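Local coordinates for protein putative polysaccharide deacetylase (PDB 5JP6) that probably removes acetyl groups from peptidoglycan as a zinc-dependent deacetylase of carbohydrate esterase family 4 in a predatory bacterium, at residues A[299-308]-A[327-338]; A[164-173]-A[352-362]. The protein carries 1 engineered substitution. All blocks are in the same frame, centred on the assembly; numbering follows the deposited sequence.

Contact 1 (A[299-308]-A[327-338]); sequences FAWNIESDDW and QGRGIVLFHDIQ
Ile303 and Val332 pair as neighbours in a short parallel bridge, the closing step of the beta-alpha-beta unit formed by strand 303-304, helix 313-327 and strand 330-335. In the backbone ladder, Ile331 O takes the amides of both Asn302 and Ile303, and Leu333 N answers to Ile303 O at 3.0 Å.

Side-chain bonds extend the pairing at both ends. With CG held between its own N and carbonyl carbon (chi1 66°), Asn302 turns its amide onto the strand's start: OD1 receives Ile331 N at 2.8 Å, while ND2 gives one bond to Gln327 OE1 and another, nearly straight at 175°, to Arg329 O. A carboxamide suits this place because it offers acceptor and donor together. Gly330 packs its CA against OD1, where a side chain would collide. Further on, Ser305 OG donates to Leu333 O at 2.6 Å and accepts from Asp307 N in an ST turn.

Apolar contacts form on both faces of the pairing: Leu333 CD2 sits over one face of the Trp301 six-membered ring, 3.8 Å from its centroid, and on the other side Ile303 CD1 meets Val332 CG2.

At the zinc end, Asp307 grips His335 twice through syn lone pairs, orienting an imidazole whose NE2 is hydrogen-bonded to the hydroxyl of the zinc ligand Tyr280. OD2, also bound by Thr341, accepts His335 N; OD1 accepts His335 ND1 at 2.8 Å, the carboxylate turned 43° from the ring plane.

Contact 2 (A[164-173]-A[352-362]); sequences GDVARKEVVL and LYNRGYSVVLL
Lys169 lies across the ring of Tyr357, its methylene CE over one face at 4.0 Å from the centroid. The chain bends at chi3 (86°), which lifts NZ away from the ring and toward Arg355 O, to which it gives a hydrogen bond of 2.8 Å in the carbonyl plane. A long, flexible amine suits this spot: its carbons cover an aromatic face while its charge meets a carbonyl at the helix C-terminus, where Gly356, with positive phi, completes a Schellman motif. Tyr357 OH is held by Glu325.

Backbone bonds run in parallel register. Lys169 O accepts Ser358 N, Ser358 O accepts Val171 N at 2.9 Å, and Val171 O accepts Val360 N. Water carries the link onward, joining Val360 O to Leu173 N.

Branched apolar residues fill both sides of the pairing. Val171 CG2 and Leu352 CD1 meet tip to tip at 3.8 Å, bringing the last turn of helix 339-354 against the strand, and on this side the Leu173 side chain crosses that of Val359 at about a right angle, CG against CG1. On the other, Val360 CG2 lies 3.6 Å from Glu170 CD, under a carboxylate held by Ala167 N, Gln151 and Asn149; Val360 CG1 touches Val166 CG1. Leu362 CG packs on Val172 CG2 at 3.9 Å.

Helix 339-354 followed by strand 358-364, laid parallel beside strand 170-176, is the alternation expected of the curled beta/alpha barrel of NodB-type deacetylases.

Overall arrangement
The two contacts have centres 12 Å apart in one curled parallel sheet, where strand 170-176 lies between strands 330-335 and 358-364. They touch directly: Val172 N and O pair with Gly330 O and Val332 N, so the bridging strand serves both. Along the chain, segment 164-173 comes first, both halves of contact 1 follow, and segment 352-362 comes last, reached from strand 330-335 through helix 339-354. Contact 2 therefore brings together distant parts of the deacetylase domain, whereas contact 1 closes a local unit. Contact 1 also reaches the zinc site, with His335 near Asp177 and Tyr280; strand 170-176 leads from contact 2 toward the same site.

Contact 1 (A[299-308]-A[327-338])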
loop_
_atom_site.group_PDB
_atom_site.type_symbol
_atom_site.label_atom_id
_atom_site.label_comp_id
_atom_site.label_asym_id
_atom_site.label_seq_id
_atom_site.Cartn_x
_atom_site.Cartn_y
_atom_site.Cartn_z
ATOM N N PHE A 299 10.628 1.269 -10.830
ATOM C CA PHE A 299 10.618 2.249 -9.741
ATOM C C PHE A 299 10.981 1.555 -8.442
ATOM O O PHE A 299 10.207 0.748 -7.890
ATOM C CB PHE A 299 9.260 2.949 -9.652
ATOM C CG PHE A 299 9.109 4.028 -10.677
ATOM C CD1 PHE A 299 8.882 3.697 -12.029
ATOM C CD2 PHE A 299 9.268 5.372 -10.338
ATOM C CE1 PHE A 299 8.832 4.665 -12.981
ATOM C CE2 PHE A 299 9.185 6.348 -11.320
ATOM C CZ PHE A 299 8.969 5.978 -12.635
ATOM N N ALA A 300 12.134 1.935 -7.905
ATOM C CA ALA A 300 12.505 1.572 -6.547
ATOM C C ALA A 300 12.133 2.822 -5.700
ATOM O O ALA A 300 11.146 3.492 -5.991
ATOM C CB ALA A 300 13.975 1.202 -6.492
ATOM N N TRP A 301 12.868 3.121 -4.647
ATOM C CA TRP A 301 12.561 4.243 -3.741
ATOM C C TRP A 301 13.840 4.492 -2.924
ATOM O O TRP A 301 14.733 3.643 -2.875
ATOM C CB TRP A 301 11.384 3.946 -2.783
ATOM C CG TRP A 301 11.665 2.796 -1.858
ATOM C CD1 TRP A 301 12.168 2.887 -0.583
ATOM C CD2 TRP A 301 11.490 1.415 -2.130
ATOM N NE1 TRP A 301 12.340 1.639 -0.069
ATOM C CE2 TRP A 301 11.925 0.714 -0.989
ATOM C CE3 TRP A 301 11.027 0.691 -3.237
ATOM C CZ2 TRP A 301 11.899 -0.650 -0.921
ATOM C CZ3 TRP A 301 11.007 -0.676 -3.149
ATOM C CH2 TRP A 301 11.447 -1.326 -2.005
ATOM N N ASN A 302 13.906 5.653 -2.268
ATOM C CA ASN A 302 14.990 5.915 -1.317
ATOM C C ASN A 302 14.532 6.393 0.052
ATOM O O ASN A 302 15.336 6.477 0.959
ATOM C CB ASN A 302 16.007 6.904 -1.876
ATOM C CG ASN A 302 15.428 8.278 -2.062
ATOM O OD1 ASN A 302 14.422 8.463 -2.741
ATOM N ND2 ASN A 302 16.056 9.268 -1.447
ATOM N N ILE A 303 13.268 6.753 0.175
ATOM C CA ILE A 303 12.720 7.229 1.445
ATOM C C ILE A 303 11.707 6.179 1.940
ATOM O O ILE A 303 10.618 6.026 1.368
ATOM C CB ILE A 303 12.045 8.612 1.321
ATOM C CG1 ILE A 303 13.028 9.669 0.865
ATOM C CG2 ILE A 303 11.417 9.020 2.659
ATOM C CD1 ILE A 303 12.391 10.916 0.327
ATOM N N GLU A 304 12.074 5.485 3.019
ATOM C CA GLU A 304 11.215 4.461 3.631
ATOM C C GLU A 304 10.262 5.086 4.651
ATOM O O GLU A 304 10.642 5.949 5.416
ATOM C CB GLU A 304 12.056 3.365 4.258
ATOM C CG GLU A 304 12.447 2.403 3.133
ATOM C CD GLU A 304 13.690 1.626 3.331
ATOM O OE1 GLU A 304 14.343 1.753 4.393
ATOM O OE2 GLU A 304 14.005 0.873 2.383
ATOM N N SER A 305 9.014 4.625 4.627
ATOM C CA SER A 305 8.066 4.929 5.667
ATOM C C SER A 305 8.046 3.906 6.762
ATOM O O SER A 305 7.626 4.225 7.892
ATOM C CB SER A 305 6.655 5.086 5.098
ATOM O OG SER A 305 6.158 3.855 4.612
ATOM N N ASP A 306 8.461 2.673 6.438
ATOM C CA ASP A 306 8.275 1.547 7.359
ATOM C C ASP A 306 6.799 1.408 7.798
ATOM O O ASP A 306 6.525 0.929 8.893
ATOM C CB ASP A 306 9.182 1.697 8.586
ATOM C CG ASP A 306 10.638 1.533 8.268
ATOM O OD1 ASP A 306 10.984 0.929 7.254
ATOM O OD2 ASP A 306 11.433 1.949 9.152
ATOM N N ASP A 307 5.842 1.793 6.920
ATOM C CA ASP A 307 4.430 1.777 7.322
ATOM C C ASP A 307 3.879 0.350 7.480
ATOM O O ASP A 307 2.765 0.194 7.991
ATOM C CB ASP A 307 3.546 2.666 6.451
ATOM C CG ASP A 307 3.402 2.171 5.040
ATOM O OD1 ASP A 307 4.045 1.167 4.625
ATOM O OD2 ASP A 307 2.637 2.782 4.271
ATOM N N TRP A 308 4.640 -0.669 7.063
ATOM C CA TRP A 308 4.306 -2.100 7.278
ATOM C C TRP A 308 4.414 -2.487 8.760
ATOM O O TRP A 308 3.874 -3.522 9.172
ATOM C CB TRP A 308 5.233 -2.986 6.429
ATOM C CG TRP A 308 6.700 -2.756 6.672
ATOM C CD1 TRP A 308 7.527 -1.925 5.976
ATOM C CD2 TRP A 308 7.511 -3.369 7.696
ATOM N NE1 TRP A 308 8.786 -1.968 6.508
ATOM C CE2 TRP A 308 8.805 -2.831 7.569
ATOM C CE3 TRP A 308 7.258 -4.279 8.728
ATOM C CZ2 TRP A 308 9.850 -3.212 8.397
ATOM C CZ3 TRP A 308 8.307 -4.636 9.562
ATOM C CH2 TRP A 308 9.578 -4.114 9.380
ATOM N N GLN A 327 17.343 12.026 3.639
ATOM C CA GLN A 327 17.574 11.896 2.209
ATOM C C GLN A 327 17.559 13.231 1.479
ATOM O O GLN A 327 18.270 13.395 0.482
ATOM C CB GLN A 327 16.537 10.956 1.583
ATOM C CG GLN A 327 16.687 9.530 2.016
ATOM C CD GLN A 327 17.963 8.912 1.486
ATOM O OE1 GLN A 327 18.256 8.992 0.288
ATOM N NE2 GLN A 327 18.743 8.347 2.365
ATOM N N GLY A 328 16.687 14.143 1.912
ATOM C CA GLY A 328 16.572 15.475 1.326
ATOM C C GLY A 328 15.691 15.608 0.104
ATOM O O GLY A 328 15.263 16.712 -0.247
ATOM N N ARG A 329 15.502 14.488 -0.600
ATOM C CA ARG A 329 14.690 14.433 -1.815
ATOM C C ARG A 329 14.484 12.969 -2.183
ATOM O O ARG A 329 15.196 12.081 -1.691
ATOM C CB ARG A 329 15.398 15.134 -2.991
ATOM C CG ARG A 329 16.484 14.264 -3.614
ATOM C CD ARG A 329 17.192 15.014 -4.715
ATOM N NE ARG A 329 18.160 15.962 -4.214
ATOM C CZ ARG A 329 18.864 16.769 -5.004
ATOM N NH1 ARG A 329 18.667 16.763 -6.314
ATOM N NH2 ARG A 329 19.749 17.584 -4.478
ATOM N N GLY A 330 13.529 12.718 -3.067
ATOM C CA GLY A 330 13.428 11.400 -3.683
ATOM C C GLY A 330 12.054 10.820 -3.639
ATOM O O GLY A 330 11.079 11.550 -3.720
ATOM N N ILE A 331 12.009 9.491 -3.619
ATOM C CA ILE A 331 10.793 8.717 -3.789
ATOM C C ILE A 331 10.458 8.044 -2.476
ATOM O O ILE A 331 11.282 7.310 -1.917
ATOM C CB ILE A 331 10.926 7.679 -4.914
ATOM C CG1 ILE A 331 11.132 8.375 -6.258
ATOM C CG2 ILE A 331 9.713 6.750 -4.960
ATOM C CD1 ILE A 331 11.412 7.445 -7.413
ATOM N N VAL A 332 9.242 8.312 -1.991
ATOM C CA VAL A 332 8.762 7.765 -0.719
ATOM C C VAL A 332 7.910 6.534 -0.963
ATOM O O VAL A 332 6.984 6.591 -1.785
ATOM C CB VAL A 332 7.897 8.795 0.037
ATOM C CG1 VAL A 332 7.508 8.256 1.429
ATOM C CG2 VAL A 332 8.620 10.129 0.150
ATOM N N LEU A 333 8.174 5.475 -0.208
ATOM C CA LEU A 333 7.361 4.251 -0.263
ATOM C C LEU A 333 6.313 4.213 0.861
ATOM O O LEU A 333 6.689 4.110 2.041
ATOM C CB LEU A 333 8.254 3.020 -0.119
ATOM C CG LEU A 333 7.519 1.688 -0.112
ATOM C CD1 LEU A 333 6.757 1.421 -1.417
ATOM C CD2 LEU A 333 8.479 0.537 0.189
ATOM N N PHE A 334 5.037 4.230 0.456
ATOM C CA PHE A 334 3.860 4.055 1.346
ATOM C C PHE A 334 3.094 2.848 0.737
ATOM O O PHE A 334 3.282 2.451 -0.422
ATOM C CB PHE A 334 2.941 5.269 1.382
ATOM C CG PHE A 334 3.440 6.443 2.205
ATOM C CD1 PHE A 334 3.646 6.336 3.609
ATOM C CD2 PHE A 334 3.632 7.670 1.598
ATOM C CE1 PHE A 334 4.023 7.442 4.324
ATOM C CE2 PHE A 334 3.981 8.785 2.341
ATOM C CZ PHE A 334 4.203 8.649 3.679
ATOM N N HIS A 335 2.145 2.359 1.529
ATOM C CA HIS A 335 1.135 1.393 1.073
ATOM C C HIS A 335 -0.248 1.956 1.361
ATOM O O HIS A 335 -0.565 2.223 2.523
ATOM C CB HIS A 335 1.335 0.057 1.776
ATOM C CG HIS A 335 2.659 -0.582 1.493
ATOM N ND1 HIS A 335 3.810 -0.189 2.147
ATOM C CD2 HIS A 335 3.035 -1.500 0.559
ATOM C CE1 HIS A 335 4.831 -0.869 1.637
ATOM N NE2 HIS A 335 4.378 -1.663 0.683
ATOM N N ASP A 336 -1.081 2.120 0.326
ATOM C CA ASP A 336 -2.415 2.711 0.545
ATOM C C ASP A 336 -3.358 1.640 1.160
ATOM O O ASP A 336 -4.461 1.979 1.582
ATOM C CB ASP A 336 -3.029 3.422 -0.673
ATOM C CG ASP A 336 -3.098 2.563 -1.903
ATOM O OD1 ASP A 336 -2.081 1.888 -2.194
ATOM O OD2 ASP A 336 -4.148 2.559 -2.600
ATOM N N ILE A 337 -2.911 0.396 1.275
ATOM C CA ILE A 337 -3.644 -0.642 2.017
ATOM C C ILE A 337 -3.338 -0.650 3.520
ATOM O O ILE A 337 -3.910 -1.447 4.274
ATOM C CB ILE A 337 -3.418 -2.053 1.411
ATOM C CG1 ILE A 337 -1.959 -2.476 1.502
ATOM C CG2 ILE A 337 -3.885 -2.087 -0.038
ATOM C CD1 ILE A 337 -1.729 -3.938 1.296
ATOM N N GLN A 338 -2.463 0.262 3.962
ATOM C CA GLN A 338 -2.110 0.367 5.369
ATOM C C GLN A 338 -2.988 1.481 5.994
ATOM O O GLN A 338 -2.834 2.663 5.677
ATOM C CB GLN A 338 -0.637 0.725 5.540
ATOM C CG GLN A 338 -0.142 0.583 6.978
ATOM C CD GLN A 338 -0.076 -0.898 7.407
ATOM O OE1 GLN A 338 0.574 -1.766 6.775
ATOM N NE2 GLN A 338 -0.797 -1.202 8.428
HETATM O O HOH W 1 2.344 -1.308 4.746
HETATM O O HOH W 2 1.495 -4.249 8.223
#

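Contact 2 (A[164-173]-A[352-362])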
loop_
_atom_site.group_PDB
_atom_site.type_symbol
_atom_site.label_atom_id
_atom_site.label_comp_id
_atom_site.label_asym_id
_atom_site.label_seq_id
_atom_site.Cartn_x
_atom_site.Cartn_y
_atom_site.Cartn_z
ATOM N N GLY A 164 14.615 9.370 -8.635
ATOM C CA GLY A 164 13.768 9.910 -9.699
ATOM C C GLY A 164 14.218 11.187 -10.382
ATOM O O GLY A 164 13.428 11.827 -11.067
ATOM N N ASP A 165 15.468 11.574 -10.162
ATOM C CA ASP A 165 16.083 12.747 -10.808
ATOM C C ASP A 165 15.378 14.053 -10.429
ATOM O O ASP A 165 15.442 15.060 -11.145
ATOM C CB ASP A 165 16.164 12.575 -12.331
ATOM C CG ASP A 165 16.895 11.307 -12.726
ATOM O OD1 ASP A 165 18.074 11.215 -12.443
ATOM O OD2 ASP A 165 16.262 10.376 -13.257
ATOM N N VAL A 166 14.779 14.050 -9.238
ATOM C CA VAL A 166 14.120 15.249 -8.762
ATOM C C VAL A 166 15.113 16.211 -8.084
ATOM O O VAL A 166 16.258 15.840 -7.766
ATOM C CB VAL A 166 12.949 14.939 -7.812
ATOM C CG1 VAL A 166 11.902 14.079 -8.521
ATOM C CG2 VAL A 166 13.432 14.274 -6.544
ATOM N N ALA A 167 14.666 17.449 -7.868
ATOM C CA ALA A 167 15.499 18.508 -7.262
ATOM C C ALA A 167 15.561 18.373 -5.734
ATOM O O ALA A 167 14.762 17.629 -5.129
ATOM C CB ALA A 167 14.994 19.885 -7.669
ATOM N N ARG A 168 16.470 19.128 -5.107
ATOM C CA ARG A 168 16.501 19.194 -3.650
ATOM C C ARG A 168 15.101 19.629 -3.153
ATOM O O ARG A 168 14.424 20.498 -3.757
ATOM C CB ARG A 168 17.598 20.129 -3.124
ATOM C CG ARG A 168 17.410 21.604 -3.450
ATOM C CD ARG A 168 18.506 22.500 -2.815
ATOM N NE ARG A 168 18.560 22.399 -1.349
ATOM C CZ ARG A 168 17.791 23.082 -0.496
ATOM N NH1 ARG A 168 16.874 23.945 -0.940
ATOM N NH2 ARG A 168 17.936 22.897 0.815
ATOM N N LYS A 169 14.688 18.980 -2.067
ATOM C CA LYS A 169 13.432 19.247 -1.363
ATOM C C LYS A 169 12.187 18.922 -2.185
ATOM O O LYS A 169 11.088 19.395 -1.901
ATOM C CB LYS A 169 13.398 20.640 -0.736
ATOM C CG LYS A 169 14.578 20.814 0.224
ATOM C CD LYS A 169 14.438 21.967 1.150
ATOM C CE LYS A 169 13.660 21.555 2.367
ATOM N NZ LYS A 169 13.685 22.661 3.352
ATOM N N GLU A 170 12.375 18.047 -3.164
ATOM C CA GLU A 170 11.250 17.460 -3.899
ATOM C C GLU A 170 11.097 16.003 -3.502
ATOM O O GLU A 170 12.086 15.258 -3.474
ATOM C CB GLU A 170 11.449 17.597 -5.404
ATOM C CG GLU A 170 11.378 19.026 -5.904
ATOM C CD GLU A 170 11.487 19.179 -7.409
ATOM O OE1 GLU A 170 11.972 18.241 -8.102
ATOM O OE2 GLU A 170 11.062 20.247 -7.898
ATOM N N VAL A 171 9.841 15.594 -3.251
ATOM C CA VAL A 171 9.538 14.202 -2.963
ATOM C C VAL A 171 8.396 13.710 -3.839
ATOM O O VAL A 171 7.472 14.456 -4.188
ATOM C CB VAL A 171 9.240 13.940 -1.486
ATOM C CG1 VAL A 171 10.443 14.258 -0.622
ATOM C CG2 VAL A 171 8.032 14.736 -1.017
ATOM N N VAL A 172 8.513 12.448 -4.225
ATOM C CA VAL A 172 7.508 11.755 -5.022
ATOM C C VAL A 172 6.834 10.760 -4.092
ATOM O O VAL A 172 7.490 9.931 -3.478
ATOM C CB VAL A 172 8.143 10.995 -6.205
ATOM C CG1 VAL A 172 7.097 10.327 -7.077
ATOM C CG2 VAL A 172 9.015 11.878 -7.043
ATOM N N LEU A 173 5.531 10.900 -3.969
ATOM C CA LEU A 173 4.797 10.036 -3.093
ATOM C C LEU A 173 4.249 8.822 -3.842
ATOM O O LEU A 173 3.557 8.974 -4.866
ATOM C CB LEU A 173 3.644 10.803 -2.465
ATOM C CG LEU A 173 4.037 12.077 -1.699
ATOM C CD1 LEU A 173 2.818 12.645 -1.028
ATOM C CD2 LEU A 173 5.185 11.841 -0.702
ATOM N N LEU A 352 5.321 18.058 5.355
ATOM C CA LEU A 352 6.148 18.265 4.139
ATOM C C LEU A 352 6.122 19.764 3.819
ATOM O O LEU A 352 7.166 20.378 3.541
ATOM C CB LEU A 352 5.648 17.474 2.944
ATOM C CG LEU A 352 5.904 15.993 2.886
ATOM C CD1 LEU A 352 5.324 15.438 1.594
ATOM C CD2 LEU A 352 7.375 15.676 3.030
ATOM N N TYR A 353 4.926 20.344 3.782
ATOM C CA TYR A 353 4.778 21.750 3.494
ATOM C C TYR A 353 5.543 22.645 4.498
ATOM O O TYR A 353 6.347 23.507 4.090
ATOM C CB TYR A 353 3.294 22.112 3.482
ATOM C CG TYR A 353 3.030 23.538 3.138
ATOM C CD1 TYR A 353 3.049 23.955 1.811
ATOM C CD2 TYR A 353 2.726 24.452 4.119
ATOM C CE1 TYR A 353 2.773 25.259 1.478
ATOM C CE2 TYR A 353 2.455 25.765 3.792
ATOM C CZ TYR A 353 2.492 26.149 2.473
ATOM O OH TYR A 353 2.207 27.437 2.186
ATOM N N ASN A 354 5.380 22.338 5.789
ATOM C CA ASN A 354 6.051 23.078 6.850
ATOM C C ASN A 354 7.579 23.032 6.723
ATOM O O ASN A 354 8.309 24.018 7.041
ATOM C CB ASN A 354 5.639 22.604 8.251
ATOM C CG ASN A 354 4.223 22.974 8.635
ATOM O OD1 ASN A 354 3.604 23.860 8.048
ATOM N ND2 ASN A 354 3.702 22.254 9.649
ATOM N N ARG A 355 8.080 21.884 6.297
ATOM C CA ARG A 355 9.513 21.613 6.197
ATOM C C ARG A 355 10.149 22.086 4.902
ATOM O O ARG A 355 11.356 21.903 4.728
ATOM C CB ARG A 355 9.778 20.121 6.448
ATOM C CG ARG A 355 9.394 19.706 7.864
ATOM C CD ARG A 355 9.249 18.203 7.997
ATOM N NE ARG A 355 8.837 17.796 9.344
ATOM C CZ ARG A 355 9.606 17.239 10.267
ATOM N NH1 ARG A 355 10.897 17.063 10.068
ATOM N NH2 ARG A 355 9.076 16.914 11.436
ATOM N N GLY A 356 9.344 22.664 4.001
ATOM C CA GLY A 356 9.837 23.255 2.766
ATOM C C GLY A 356 9.940 22.310 1.598
ATOM O O GLY A 356 10.601 22.616 0.600
ATOM N N TYR A 357 9.259 21.173 1.696
ATOM C CA TYR A 357 9.300 20.166 0.648
ATOM C C TYR A 357 8.129 20.424 -0.361
ATOM O O TYR A 357 7.073 20.990 0.005
ATOM C CB TYR A 357 9.321 18.720 1.241
ATOM C CG TYR A 357 10.604 18.349 1.951
ATOM C CD1 TYR A 357 10.801 18.646 3.304
ATOM C CD2 TYR A 357 11.652 17.718 1.278
ATOM C CE1 TYR A 357 11.994 18.358 3.919
ATOM C CE2 TYR A 357 12.840 17.446 1.924
ATOM C CZ TYR A 357 13.012 17.784 3.233
ATOM O OH TYR A 357 14.196 17.473 3.885
ATOM N N SER A 358 8.331 20.008 -1.617
ATOM C CA SER A 358 7.309 20.056 -2.644
ATOM C C SER A 358 7.057 18.637 -3.190
ATOM O O SER A 358 7.961 17.818 -3.256
ATOM C CB SER A 358 7.769 20.951 -3.799
ATOM O OG SER A 358 8.070 22.235 -3.320
ATOM N N VAL A 359 5.801 18.342 -3.553
ATOM C CA VAL A 359 5.430 17.060 -4.057
ATOM C C VAL A 359 5.487 17.027 -5.585
ATOM O O VAL A 359 4.924 17.896 -6.250
ATOM C CB VAL A 359 4.034 16.633 -3.565
ATOM C CG1 VAL A 359 3.592 15.322 -4.234
ATOM C CG2 VAL A 359 4.034 16.476 -2.044
ATOM N N VAL A 360 6.192 16.037 -6.123
ATOM C CA VAL A 360 6.391 15.891 -7.569
ATOM C C VAL A 360 5.718 14.635 -8.073
ATOM O O VAL A 360 5.857 13.570 -7.473
ATOM C CB VAL A 360 7.896 15.786 -7.894
ATOM C CG1 VAL A 360 8.141 15.433 -9.339
ATOM C CG2 VAL A 360 8.583 17.100 -7.530
ATOM N N LEU A 361 5.063 14.752 -9.227
ATOM C CA LEU A 361 4.558 13.595 -9.931
ATOM C C LEU A 361 5.503 13.256 -11.079
ATOM O O LEU A 361 5.853 14.139 -11.860
ATOM C CB LEU A 361 3.173 13.872 -10.516
ATOM C CG LEU A 361 2.482 12.704 -11.201
ATOM C CD1 LEU A 361 2.184 11.598 -10.243
ATOM C CD2 LEU A 361 1.219 13.216 -11.900
ATOM N N LEU A 362 5.927 11.992 -11.169
ATOM C CA LEU A 362 6.726 11.557 -12.325
ATOM C C LEU A 362 5.767 10.842 -13.278
ATOM O O LEU A 362 4.933 10.031 -12.839
ATOM C CB LEU A 362 7.853 10.599 -11.903
ATOM C CG LEU A 362 8.860 11.170 -10.912
ATOM C CD1 LEU A 362 9.849 10.085 -10.492
ATOM C CD2 LEU A 362 9.573 12.378 -11.495
HETATM O O HOH W 3 10.371 22.585 -2.141
HETATM O O HOH W 4 4.093 12.264 -5.947
#